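Long-range contact in kojibiose phosphorylase (PDB 6W0P), which belongs to glycoside hydrolase family 65, whose members join an N-terminal beta-sandwich domain to a helical catalytic domain and a small C-terminal domain: residues T207-L219 with Q266-S278. Sequence-based numbering, arbitrary orientation.
Sequences TNQTLTSVMRTNL and QRDIALTKLKEAS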
# COMPACT_ATOMS: atom_id res chain seq x y z
N THR A 207 0.80 27.03 1.84
CA THR A 207 -0.22 27.15 0.76
C THR A 207 -0.43 28.61 0.36
O THR A 207 -1.26 28.86 -0.52
CB THR A 207 -1.52 26.47 1.21
OG1 THR A 207 -2.01 27.13 2.38
CG2 THR A 207 -1.28 25.00 1.49
N ASN A 208 0.29 29.54 1.00
CA ASN A 208 0.29 30.99 0.65
C ASN A 208 -1.10 31.57 0.96
O ASN A 208 -1.58 32.43 0.20
CB ASN A 208 0.72 31.24 -0.80
CG ASN A 208 1.78 32.31 -0.90
OD1 ASN A 208 2.91 32.10 -0.45
ND2 ASN A 208 1.44 33.46 -1.47
N GLN A 209 -1.73 31.10 2.03
CA GLN A 209 -3.08 31.57 2.43
C GLN A 209 -2.96 32.40 3.71
O GLN A 209 -2.18 32.02 4.61
CB GLN A 209 -4.03 30.40 2.61
CG GLN A 209 -4.24 29.63 1.32
CD GLN A 209 -5.24 28.52 1.54
OE1 GLN A 209 -5.19 27.82 2.56
NE2 GLN A 209 -6.16 28.37 0.59
N THR A 210 -3.73 33.48 3.76
CA THR A 210 -3.75 34.45 4.87
C THR A 210 -5.18 34.63 5.38
O THR A 210 -6.14 34.41 4.60
CB THR A 210 -3.17 35.80 4.43
OG1 THR A 210 -4.09 36.41 3.52
CG2 THR A 210 -1.80 35.66 3.80
N LEU A 211 -5.28 35.02 6.65
CA LEU A 211 -6.55 35.28 7.34
C LEU A 211 -6.35 36.47 8.28
O LEU A 211 -5.32 36.50 8.98
CB LEU A 211 -6.91 34.00 8.09
CG LEU A 211 -8.12 34.08 9.01
CD1 LEU A 211 -8.77 32.71 9.14
CD2 LEU A 211 -7.73 34.63 10.38
N THR A 212 -7.31 37.39 8.34
CA THR A 212 -7.38 38.46 9.37
C THR A 212 -8.64 38.22 10.20
O THR A 212 -9.73 38.14 9.61
CB THR A 212 -7.35 39.87 8.78
OG1 THR A 212 -6.06 40.05 8.20
CG2 THR A 212 -7.57 40.95 9.81
N SER A 213 -8.46 38.06 11.51
CA SER A 213 -9.54 37.92 12.50
C SER A 213 -9.56 39.16 13.38
O SER A 213 -8.51 39.44 14.01
CB SER A 213 -9.38 36.69 13.34
OG SER A 213 -10.50 36.55 14.19
N VAL A 214 -10.70 39.87 13.40
CA VAL A 214 -10.87 41.11 14.21
C VAL A 214 -12.13 40.98 15.07
O VAL A 214 -13.16 40.48 14.58
CB VAL A 214 -10.92 42.36 13.31
CG1 VAL A 214 -9.57 42.61 12.64
CG2 VAL A 214 -12.03 42.26 12.27
N MET A 215 -12.04 41.44 16.31
CA MET A 215 -13.22 41.52 17.20
C MET A 215 -13.30 42.90 17.87
O MET A 215 -12.31 43.63 17.89
CB MET A 215 -13.19 40.43 18.27
CG MET A 215 -12.06 40.56 19.23
SD MET A 215 -12.32 39.38 20.56
CE MET A 215 -10.74 39.43 21.40
N ARG A 216 -14.49 43.21 18.33
CA ARG A 216 -14.81 44.38 19.17
C ARG A 216 -16.11 44.05 19.90
O ARG A 216 -16.78 43.08 19.48
CB ARG A 216 -15.01 45.63 18.31
CG ARG A 216 -16.31 45.61 17.54
CD ARG A 216 -16.34 46.71 16.51
NE ARG A 216 -16.72 47.99 17.09
CZ ARG A 216 -16.02 49.11 16.96
NH1 ARG A 216 -14.85 49.11 16.33
NH2 ARG A 216 -16.47 50.24 17.50
N THR A 217 -16.47 44.84 20.91
CA THR A 217 -17.55 44.51 21.88
C THR A 217 -18.33 45.79 22.17
O THR A 217 -17.96 46.83 21.60
CB THR A 217 -16.99 43.81 23.14
OG1 THR A 217 -16.39 44.77 24.01
CG2 THR A 217 -15.96 42.74 22.82
N ASN A 218 -19.40 45.68 22.95
CA ASN A 218 -20.24 46.81 23.42
C ASN A 218 -19.79 47.20 24.84
O ASN A 218 -20.60 47.62 25.64
CB ASN A 218 -21.74 46.46 23.30
CG ASN A 218 -22.13 45.24 24.11
OD1 ASN A 218 -21.27 44.58 24.67
ND2 ASN A 218 -23.42 44.92 24.18
N LEU A 219 -18.52 47.05 25.17
CA LEU A 219 -18.02 47.43 26.51
C LEU A 219 -16.52 47.69 26.41
O LEU A 219 -15.77 46.80 25.91
CB LEU A 219 -18.36 46.31 27.51
CG LEU A 219 -18.04 46.61 28.98
CD1 LEU A 219 -18.92 47.73 29.53
CD2 LEU A 219 -18.21 45.36 29.83
N GLN A 266 -6.67 43.80 3.48
CA GLN A 266 -7.34 42.66 4.18
C GLN A 266 -7.79 43.17 5.54
O GLN A 266 -9.00 43.02 5.87
CB GLN A 266 -6.40 41.47 4.34
CG GLN A 266 -7.07 40.19 4.84
CD GLN A 266 -6.17 38.98 4.80
OE1 GLN A 266 -5.69 38.52 5.83
NE2 GLN A 266 -5.95 38.44 3.61
N ARG A 267 -6.86 43.79 6.26
CA ARG A 267 -7.08 44.38 7.59
C ARG A 267 -8.15 45.48 7.49
O ARG A 267 -9.07 45.47 8.32
CB ARG A 267 -5.76 44.90 8.16
CG ARG A 267 -5.80 45.10 9.67
CD ARG A 267 -4.87 46.20 10.14
NE ARG A 267 -3.58 45.71 10.61
CZ ARG A 267 -2.62 46.49 11.10
NH1 ARG A 267 -2.80 47.80 11.17
NH2 ARG A 267 -1.49 45.95 11.52
N ASP A 268 -8.07 46.37 6.51
CA ASP A 268 -9.02 47.51 6.44
C ASP A 268 -10.42 47.00 6.11
O ASP A 268 -11.40 47.51 6.69
CB ASP A 268 -8.59 48.58 5.43
CG ASP A 268 -9.19 49.94 5.79
OD1 ASP A 268 -8.52 50.67 6.55
OD2 ASP A 268 -10.34 50.22 5.36
N ILE A 269 -10.54 46.04 5.19
CA ILE A 269 -11.85 45.40 4.89
C ILE A 269 -12.39 44.78 6.18
O ILE A 269 -13.56 45.04 6.53
CB ILE A 269 -11.73 44.38 3.74
CG1 ILE A 269 -11.30 45.07 2.44
CG2 ILE A 269 -13.04 43.61 3.58
CD1 ILE A 269 -10.70 44.12 1.41
N ALA A 270 -11.56 44.05 6.92
CA ALA A 270 -12.01 43.36 8.15
C ALA A 270 -12.57 44.40 9.14
O ALA A 270 -13.70 44.19 9.64
CB ALA A 270 -10.88 42.55 8.74
N LEU A 271 -11.85 45.50 9.36
CA LEU A 271 -12.24 46.54 10.35
C LEU A 271 -13.51 47.27 9.91
O LEU A 271 -14.32 47.59 10.79
CB LEU A 271 -11.08 47.52 10.55
CG LEU A 271 -9.91 46.96 11.34
CD1 LEU A 271 -8.95 48.08 11.71
CD2 LEU A 271 -10.39 46.22 12.57
N THR A 272 -13.65 47.55 8.61
CA THR A 272 -14.84 48.23 8.02
C THR A 272 -16.09 47.37 8.26
O THR A 272 -17.10 47.91 8.77
CB THR A 272 -14.63 48.56 6.54
OG1 THR A 272 -13.41 49.28 6.40
CG2 THR A 272 -15.77 49.37 5.96
N LYS A 273 -16.03 46.07 7.96
CA LYS A 273 -17.19 45.15 8.15
C LYS A 273 -17.45 44.93 9.64
O LYS A 273 -18.61 44.99 10.05
CB LYS A 273 -16.96 43.85 7.38
CG LYS A 273 -17.36 43.90 5.91
CD LYS A 273 -16.55 42.94 5.06
CE LYS A 273 -16.76 43.12 3.57
NZ LYS A 273 -17.67 42.09 3.05
N LEU A 274 -16.41 44.71 10.45
CA LEU A 274 -16.56 44.57 11.93
C LEU A 274 -17.36 45.77 12.46
O LEU A 274 -18.35 45.55 13.19
CB LEU A 274 -15.18 44.52 12.59
CG LEU A 274 -15.22 44.33 14.10
CD1 LEU A 274 -15.89 43.01 14.48
CD2 LEU A 274 -13.82 44.43 14.70
N LYS A 275 -16.96 46.98 12.05
CA LYS A 275 -17.58 48.28 12.44
C LYS A 275 -19.06 48.29 12.02
O LYS A 275 -19.91 48.51 12.90
CB LYS A 275 -16.77 49.44 11.83
CG LYS A 275 -17.34 50.84 12.03
CD LYS A 275 -17.65 51.16 13.48
CE LYS A 275 -18.06 52.61 13.69
NZ LYS A 275 -18.79 52.77 14.97
N GLU A 276 -19.36 48.03 10.74
CA GLU A 276 -20.76 47.98 10.23
C GLU A 276 -21.56 46.99 11.10
O GLU A 276 -22.65 47.37 11.55
CB GLU A 276 -20.81 47.60 8.74
CG GLU A 276 -20.83 48.81 7.80
CD GLU A 276 -19.94 48.75 6.55
OE1 GLU A 276 -19.63 49.84 6.00
OE2 GLU A 276 -19.55 47.62 6.12
N ALA A 277 -21.00 45.81 11.38
CA ALA A 277 -21.70 44.71 12.08
C ALA A 277 -22.00 45.12 13.53
O ALA A 277 -23.08 44.72 14.04
CB ALA A 277 -20.88 43.44 12.04
N SER A 278 -21.12 45.92 14.13
CA SER A 278 -21.20 46.34 15.54
C SER A 278 -22.40 47.27 15.76
O SER A 278 -22.73 47.53 16.91
CB SER A 278 -19.90 46.95 16.04
OG SER A 278 -19.63 48.18 15.40
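Q266 reaches from the helix to two threonines of strand 210-217 and uses both ends of its amide. Q266 NE2 donates to T210 OG1 at 2.8 Å, nearly straight (168°) and in the amide plane. Q266 OE1 accepts from T212 OG1, also at 2.8 Å, on a lone pair in the carbonyl plane. These two bonds fix the rotation of the amide. CG of Q266 stands anti to its backbone N (chi1 -170°), and the extended chain beyond it runs past T212 in the opposite direction. Q261 OE1 takes a further bond from NE2, and T201 pairs with the T212 hydroxyl.

Over the next turns the helix side facing the strand is apolar. A270 CB touches both T212 CG2 and V214 CG2, 3.7 Å from V214 CG2. V214 is forked over the helix: V214 CG1 meets L271 CD2 at 3.7 Å, the two side chains crossing at about a right angle, while CG2 faces A270 and L274 CD2. L274 CD2 also presses against the strand backbone, 3.6 Å from M215 C.

R216 closes the row. R216 CD lies on L274 CG at 3.6 Å, and the chain then bends at chi3, with NE beside S278. K275 CD lies over one face of the guanidinium, toward its rim, and R216 NH1 bonds to S197 OG.

Alternate strand residues thus meet one side of the helix. The axes of helix 266-277 and strand 210-217 cross at -32° and approach to 8.5 Å. This is alpha/beta face packing: helix 263-277 lies on the large antiparallel sheet of the family 65 N-terminal beta-sandwich domain.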